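Local coordinates for protein pilotin OutS (Dickeya dadantii, PDB 3UTK) that acts as the pilotin of the type II secretion system, a lipoprotein that interacts with secretin OutD and is needed to export pectate lyases and cellulases across the outer membrane, at residues A53-R58 / L96-Y101; C61-L66 / S117-M122. All blocks are in the same frame, centred on the assembly; numbering follows the deposited sequence.

In the fold
Both contacts use helix 40-60 or its exit, and together they illustrate how a small all-helical protein ties its hairpins to one another. Contact 1 packs residues 53-58 against 96-101, with its centre about 6 Å from the centre of the chain; contact 2 joins the loop 61-66, just after that helix, to residues 117-122 nearer the surface. Their centres lie about 12 Å apart. Leu57, in segment 53-58 but turned away from 96-101, joins that segment to contact 2: its O is 3.0 Å from Arg63 N, a probable hydrogen bond, and its CD2 packs 3.4 Å from Phe118 CB. Along the chain the four segments alternate, contact 1 reaching helix 94-106 and contact 2 the next helix, 111-121.

Contact 1: residues A53-R58 / L96-Y101; sequences ASKYLR and LSENLY
Lys55 NZ donates to Glu98 OE1 at 2.9 Å, a salt bridge across two helices whose axes, taken over these short segments, come within 9.5 Å and cross at -55°. The ammonium approaches on the syn side of the carboxylate, 27° out of its plane, while Asp69 supplies a second carboxylate to the same nitrogen. Lys55 gets there fully stretched, CG anti to the backbone N (chi1 -179°), whereas Glu98 bends at chi2 to bring its carboxylate round. On its way the lysine chain runs over one face of the Tyr101 ring, crossing that side chain at about a right angle. CD sits almost above the ring centre, 3.9 Å from the centroid, in a clear CH-pi contact. The tyrosine is also met at its edge, where Tyr56 CA comes to 3.7 Å from Tyr101 CE1 near the ring plane; Tyr56 CB adds apolar packing against the same atom. Val59 and Gln60 touch Tyr101 further along helix 40-60. In this pairing of helices 40-60 and 94-106, one lysine serves twice: its methylenes pack on an aromatic face, and its ammonium pairs with two acids, which would be expected to stabilise its positive charge.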
loop_
_atom_site.group_PDB
_atom_site.type_symbol
_atom_site.label_atom_id
_atom_site.label_comp_id
_atom_site.label_asym_id
_atom_site.label_seq_id
_atom_site.Cartn_x
_atom_site.Cartn_y
_atom_site.Cartn_z
ATOM N N ALA A 53 0.894 -3.342 -1.818
ATOM C CA ALA A 53 1.266 -4.461 -0.950
ATOM C C ALA A 53 0.107 -4.835 -0.019
ATOM O O ALA A 53 -0.152 -6.008 0.230
ATOM C CB ALA A 53 2.515 -4.121 -0.143
ATOM N N SER A 54 -0.577 -3.822 0.506
ATOM C CA SER A 54 -1.736 -4.054 1.347
ATOM C C SER A 54 -2.875 -4.755 0.606
ATOM O O SER A 54 -3.474 -5.666 1.147
ATOM C CB SER A 54 -2.235 -2.746 1.958
ATOM O OG SER A 54 -1.242 -2.184 2.797
ATOM N N LYS A 55 -3.200 -4.313 -0.612
ATOM C CA LYS A 55 -4.244 -4.987 -1.388
ATOM C C LYS A 55 -3.811 -6.424 -1.708
ATOM O O LYS A 55 -4.621 -7.344 -1.691
ATOM C CB LYS A 55 -4.575 -4.216 -2.674
ATOM C CG LYS A 55 -5.685 -4.857 -3.506
ATOM C CD LYS A 55 -6.102 -4.002 -4.697
ATOM C CE LYS A 55 -7.282 -4.634 -5.425
ATOM N NZ LYS A 55 -7.935 -3.683 -6.368
ATOM N N TYR A 56 -2.532 -6.608 -2.014
ATOM C CA TYR A 56 -2.003 -7.948 -2.263
ATOM C C TYR A 56 -2.241 -8.861 -1.051
ATOM O O TYR A 56 -2.637 -10.018 -1.191
ATOM C CB TYR A 56 -0.510 -7.888 -2.642
ATOM C CG TYR A 56 0.061 -9.209 -3.104
ATOM C CD1 TYR A 56 0.431 -10.189 -2.189
ATOM C CD2 TYR A 56 0.247 -9.468 -4.458
ATOM C CE1 TYR A 56 0.955 -11.399 -2.617
ATOM C CE2 TYR A 56 0.769 -10.676 -4.889
ATOM C CZ TYR A 56 1.119 -11.633 -3.970
ATOM O OH TYR A 56 1.630 -12.834 -4.408
ATOM N N LEU A 57 -2.038 -8.334 0.149
ATOM C CA LEU A 57 -2.254 -9.145 1.337
ATOM C C LEU A 57 -3.733 -9.498 1.466
ATOM O O LEU A 57 -4.081 -10.644 1.726
ATOM C CB LEU A 57 -1.771 -8.436 2.604
ATOM C CG LEU A 57 -0.260 -8.377 2.857
ATOM C CD1 LEU A 57 0.080 -7.502 4.078
ATOM C CD2 LEU A 57 0.327 -9.781 3.049
ATOM N N ARG A 58 -4.602 -8.511 1.282
ATOM C CA ARG A 58 -6.031 -8.765 1.453
ATOM C C ARG A 58 -6.537 -9.779 0.429
ATOM O O ARG A 58 -7.247 -10.721 0.776
ATOM C CB ARG A 58 -6.851 -7.467 1.352
ATOM C CG ARG A 58 -8.324 -7.638 1.752
ATOM C CD ARG A 58 -9.137 -6.384 1.452
ATOM N NE ARG A 58 -9.353 -6.226 0.021
ATOM C CZ ARG A 58 -9.050 -5.137 -0.676
ATOM N NH1 ARG A 58 -8.513 -4.083 -0.074
ATOM N NH2 ARG A 58 -9.283 -5.106 -1.985
ATOM N N LEU A 96 -2.147 4.596 -9.655
ATOM C CA LEU A 96 -0.788 4.080 -9.568
ATOM C C LEU A 96 -0.757 2.856 -8.664
ATOM O O LEU A 96 -0.067 1.876 -8.950
ATOM C CB LEU A 96 0.181 5.142 -9.045
ATOM C CG LEU A 96 1.604 4.605 -8.854
ATOM C CD1 LEU A 96 2.164 4.073 -10.177
ATOM C CD2 LEU A 96 2.526 5.651 -8.263
ATOM N N SER A 97 -1.522 2.917 -7.580
ATOM C CA SER A 97 -1.598 1.823 -6.616
ATOM C C SER A 97 -2.110 0.545 -7.269
ATOM O O SER A 97 -1.559 -0.539 -7.060
ATOM C CB SER A 97 -2.521 2.203 -5.456
ATOM O OG SER A 97 -2.002 3.288 -4.713
ATOM N N GLU A 98 -3.172 0.686 -8.060
ATOM C CA GLU A 98 -3.768 -0.447 -8.755
ATOM C C GLU A 98 -2.806 -1.002 -9.805
ATOM O O GLU A 98 -2.691 -2.219 -9.964
ATOM C CB GLU A 98 -5.110 -0.051 -9.385
ATOM C CG GLU A 98 -5.799 -1.151 -10.196
ATOM C CD GLU A 98 -6.192 -2.369 -9.368
ATOM O OE1 GLU A 98 -6.150 -2.298 -8.123
ATOM O OE2 GLU A 98 -6.549 -3.408 -9.971
ATOM N N ASN A 99 -2.107 -0.116 -10.511
ATOM C CA ASN A 99 -1.121 -0.555 -11.507
ATOM C C ASN A 99 0.005 -1.378 -10.889
ATOM O O ASN A 99 0.412 -2.404 -11.436
ATOM C CB ASN A 99 -0.537 0.634 -12.266
ATOM C CG ASN A 99 -1.531 1.259 -13.219
ATOM O OD1 ASN A 99 -1.281 2.325 -13.789
ATOM N ND2 ASN A 99 -2.670 0.600 -13.397
ATOM N N LEU A 100 0.509 -0.920 -9.745
ATOM C CA LEU A 100 1.563 -1.632 -9.027
ATOM C C LEU A 100 1.067 -2.968 -8.478
ATOM O O LEU A 100 1.809 -3.940 -8.435
ATOM C CB LEU A 100 2.120 -0.772 -7.883
ATOM C CG LEU A 100 3.026 0.413 -8.231
ATOM C CD1 LEU A 100 3.384 1.170 -6.965
ATOM C CD2 LEU A 100 4.291 -0.038 -8.966
ATOM N N TYR A 101 -0.191 -3.008 -8.050
ATOM C CA TYR A 101 -0.793 -4.257 -7.598
ATOM C C TYR A 101 -0.845 -5.244 -8.760
ATOM O O TYR A 101 -0.458 -6.399 -8.621
ATOM C CB TYR A 101 -2.194 -4.011 -7.011
ATOM C CG TYR A 101 -3.006 -5.274 -6.813
ATOM C CD1 TYR A 101 -2.711 -6.156 -5.784
ATOM C CD2 TYR A 101 -4.060 -5.587 -7.663
ATOM C CE1 TYR A 101 -3.442 -7.311 -5.601
ATOM C CE2 TYR A 101 -4.798 -6.741 -7.487
ATOM C CZ TYR A 101 -4.484 -7.602 -6.455
ATOM O OH TYR A 101 -5.209 -8.757 -6.274
#

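Contact 2: residues C61-L66 / S117-M122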
loop_
_atom_site.group_PDB
_atom_site.type_symbol
_atom_site.label_atom_id
_atom_site.label_comp_id
_atom_site.label_asym_id
_atom_site.label_seq_id
_atom_site.Cartn_x
_atom_site.Cartn_y
_atom_site.Cartn_z
ATOM N N CYS A 61 -3.498 -13.024 -0.145
ATOM C CA CYS A 61 -3.015 -13.688 1.069
ATOM C C CYS A 61 -4.123 -13.896 2.094
ATOM O O CYS A 61 -3.868 -14.259 3.253
ATOM C CB CYS A 61 -1.870 -12.872 1.678
ATOM S SG CYS A 61 -0.497 -12.548 0.506
ATOM N N GLU A 62 -5.354 -13.697 1.642
ATOM C CA GLU A 62 -6.559 -13.894 2.456
ATOM C C GLU A 62 -6.504 -13.138 3.777
ATOM O O GLU A 62 -7.059 -13.603 4.771
ATOM C CB GLU A 62 -6.783 -15.381 2.757
ATOM C CG GLU A 62 -6.680 -16.285 1.555
ATOM C CD GLU A 62 -7.744 -15.995 0.536
ATOM O OE1 GLU A 62 -8.703 -15.272 0.880
ATOM O OE2 GLU A 62 -7.623 -16.486 -0.606
ATOM N N ARG A 63 -5.818 -11.999 3.794
ATOM C CA ARG A 63 -5.811 -11.136 4.977
ATOM C C ARG A 63 -7.128 -10.366 5.040
ATOM O O ARG A 63 -7.194 -9.159 4.769
ATOM C CB ARG A 63 -4.602 -10.188 4.976
ATOM C CG ARG A 63 -3.260 -10.853 5.265
ATOM C CD ARG A 63 -3.135 -11.337 6.728
ATOM N NE ARG A 63 -3.358 -10.291 7.737
ATOM C CZ ARG A 63 -2.400 -9.564 8.308
ATOM N NH1 ARG A 63 -1.129 -9.731 7.958
ATOM N NH2 ARG A 63 -2.710 -8.647 9.223
ATOM N N SER A 64 -8.188 -11.089 5.375
ATOM C CA SER A 64 -9.523 -10.517 5.372
ATOM C C SER A 64 -9.785 -9.593 6.554
ATOM O O SER A 64 -10.883 -9.042 6.673
ATOM C CB SER A 64 -10.561 -11.626 5.337
ATOM O OG SER A 64 -10.443 -12.442 6.485
ATOM N N ASP A 65 -8.783 -9.432 7.419
ATOM C CA ASP A 65 -8.850 -8.453 8.502
ATOM C C ASP A 65 -8.539 -7.050 7.990
ATOM O O ASP A 65 -8.767 -6.057 8.681
ATOM C CB ASP A 65 -7.911 -8.832 9.663
ATOM C CG ASP A 65 -6.464 -9.064 9.215
ATOM O OD1 ASP A 65 -6.232 -9.741 8.183
ATOM O OD2 ASP A 65 -5.555 -8.571 9.916
ATOM N N LEU A 66 -8.020 -6.968 6.770
ATOM C CA LEU A 66 -7.696 -5.675 6.177
ATOM C C LEU A 66 -8.907 -5.083 5.465
ATOM O O LEU A 66 -9.755 -5.820 4.951
ATOM C CB LEU A 66 -6.494 -5.804 5.219
ATOM C CG LEU A 66 -5.219 -6.367 5.844
ATOM C CD1 LEU A 66 -4.078 -6.283 4.853
ATOM C CD2 LEU A 66 -4.844 -5.618 7.116
ATOM N N SER A 117 6.606 -12.736 2.832
ATOM C CA SER A 117 7.422 -11.527 2.918
ATOM C C SER A 117 6.609 -10.304 3.379
ATOM O O SER A 117 7.034 -9.592 4.295
ATOM C CB SER A 117 8.122 -11.238 1.582
ATOM O OG SER A 117 8.975 -10.120 1.711
ATOM N N PHE A 118 5.463 -10.050 2.746
ATOM C CA PHE A 118 4.617 -8.908 3.131
ATOM C C PHE A 118 4.082 -9.067 4.567
ATOM O O PHE A 118 4.023 -8.097 5.336
ATOM C CB PHE A 118 3.455 -8.712 2.147
ATOM C CG PHE A 118 3.834 -8.013 0.854
ATOM C CD1 PHE A 118 4.932 -7.156 0.782
ATOM C CD2 PHE A 118 3.081 -8.223 -0.295
ATOM C CE1 PHE A 118 5.260 -6.508 -0.413
ATOM C CE2 PHE A 118 3.398 -7.576 -1.495
ATOM C CZ PHE A 118 4.500 -6.725 -1.556
ATOM N N ASN A 119 3.698 -10.286 4.944
ATOM C CA ASN A 119 3.192 -10.522 6.300
ATOM C C ASN A 119 4.268 -10.215 7.338
ATOM O O ASN A 119 3.977 -9.713 8.440
ATOM C CB ASN A 119 2.707 -11.967 6.458
ATOM C CG ASN A 119 1.252 -12.155 6.040
ATOM O OD1 ASN A 119 0.418 -11.250 6.188
ATOM N ND2 ASN A 119 0.942 -13.334 5.517
ATOM N N ARG A 120 5.515 -10.493 6.975
ATOM C CA ARG A 120 6.641 -10.244 7.867
ATOM C C ARG A 120 6.940 -8.759 8.043
ATOM O O ARG A 120 7.216 -8.330 9.157
ATOM C CB ARG A 120 7.904 -10.970 7.384
ATOM C CG ARG A 120 9.100 -10.829 8.331
ATOM C CD ARG A 120 10.360 -11.457 7.743
ATOM N NE ARG A 120 11.562 -10.700 8.089
ATOM C CZ ARG A 120 12.389 -10.150 7.201
ATOM N NH1 ARG A 120 12.157 -10.272 5.895
ATOM N NH2 ARG A 120 13.453 -9.480 7.623
ATOM N N THR A 121 6.848 -7.978 6.963
ATOM C CA THR A 121 7.405 -6.619 6.963
ATOM C C THR A 121 6.394 -5.479 7.067
ATOM O O THR A 121 6.779 -4.339 7.311
ATOM C CB THR A 121 8.210 -6.345 5.674
ATOM O OG1 THR A 121 7.320 -6.392 4.548
ATOM C CG2 THR A 121 9.323 -7.381 5.489
ATOM N N MET A 122 5.111 -5.766 6.872
ATOM C CA MET A 122 4.131 -4.691 6.701
ATOM C C MET A 122 3.459 -4.242 8.000
ATOM O O MET A 122 2.604 -3.358 7.983
ATOM C CB MET A 122 3.070 -5.096 5.666
ATOM C CG MET A 122 3.558 -5.054 4.218
ATOM S SD MET A 122 3.609 -3.354 3.600
ATOM C CE MET A 122 1.860 -2.944 3.569
HETATM O O HOH W 1 -2.158 -14.638 5.380
#
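The guanidinium of Arg63 is met at its edges, in its own plane, by the amide of Asn119 and the carboxylate of Asp65, two residues further along the loop. NH1 donates to Asn119 OD1 at 2.8 Å, with the acceptor practically in the guanidinium plane. The donor is tilted 30° from the amide's carbonyl plane, and the two flat groups are turned 29° apart. Side-on, NE bonds to Asp65 OD1 at 3.0 Å and NH2 to OD2 of the same carboxylate at 2.9 Å, both oxygens using their syn lone pairs; with the Asn119 bond, this restrains the guanidinium against rotation. The bend at chi2 brings CD alongside, 3.6 Å from Asn119 OD1, and that at chi3 turns the guanidinium toward its partners. The arginine's backbone is the centre of an inverse gamma turn and then begins a type I beta turn ending at Leu66, in the loop that connects helix 40-60 to helix 69-82. The disulfide between Cys61 and Cys115 ties the start of this loop to helix 111-121, so a covalent link and a polar one join the same two parts of the helical fold. A water links the two segments, donating to Cys61 O at 2.8 Å and weakly accepting from Asn119 ND2.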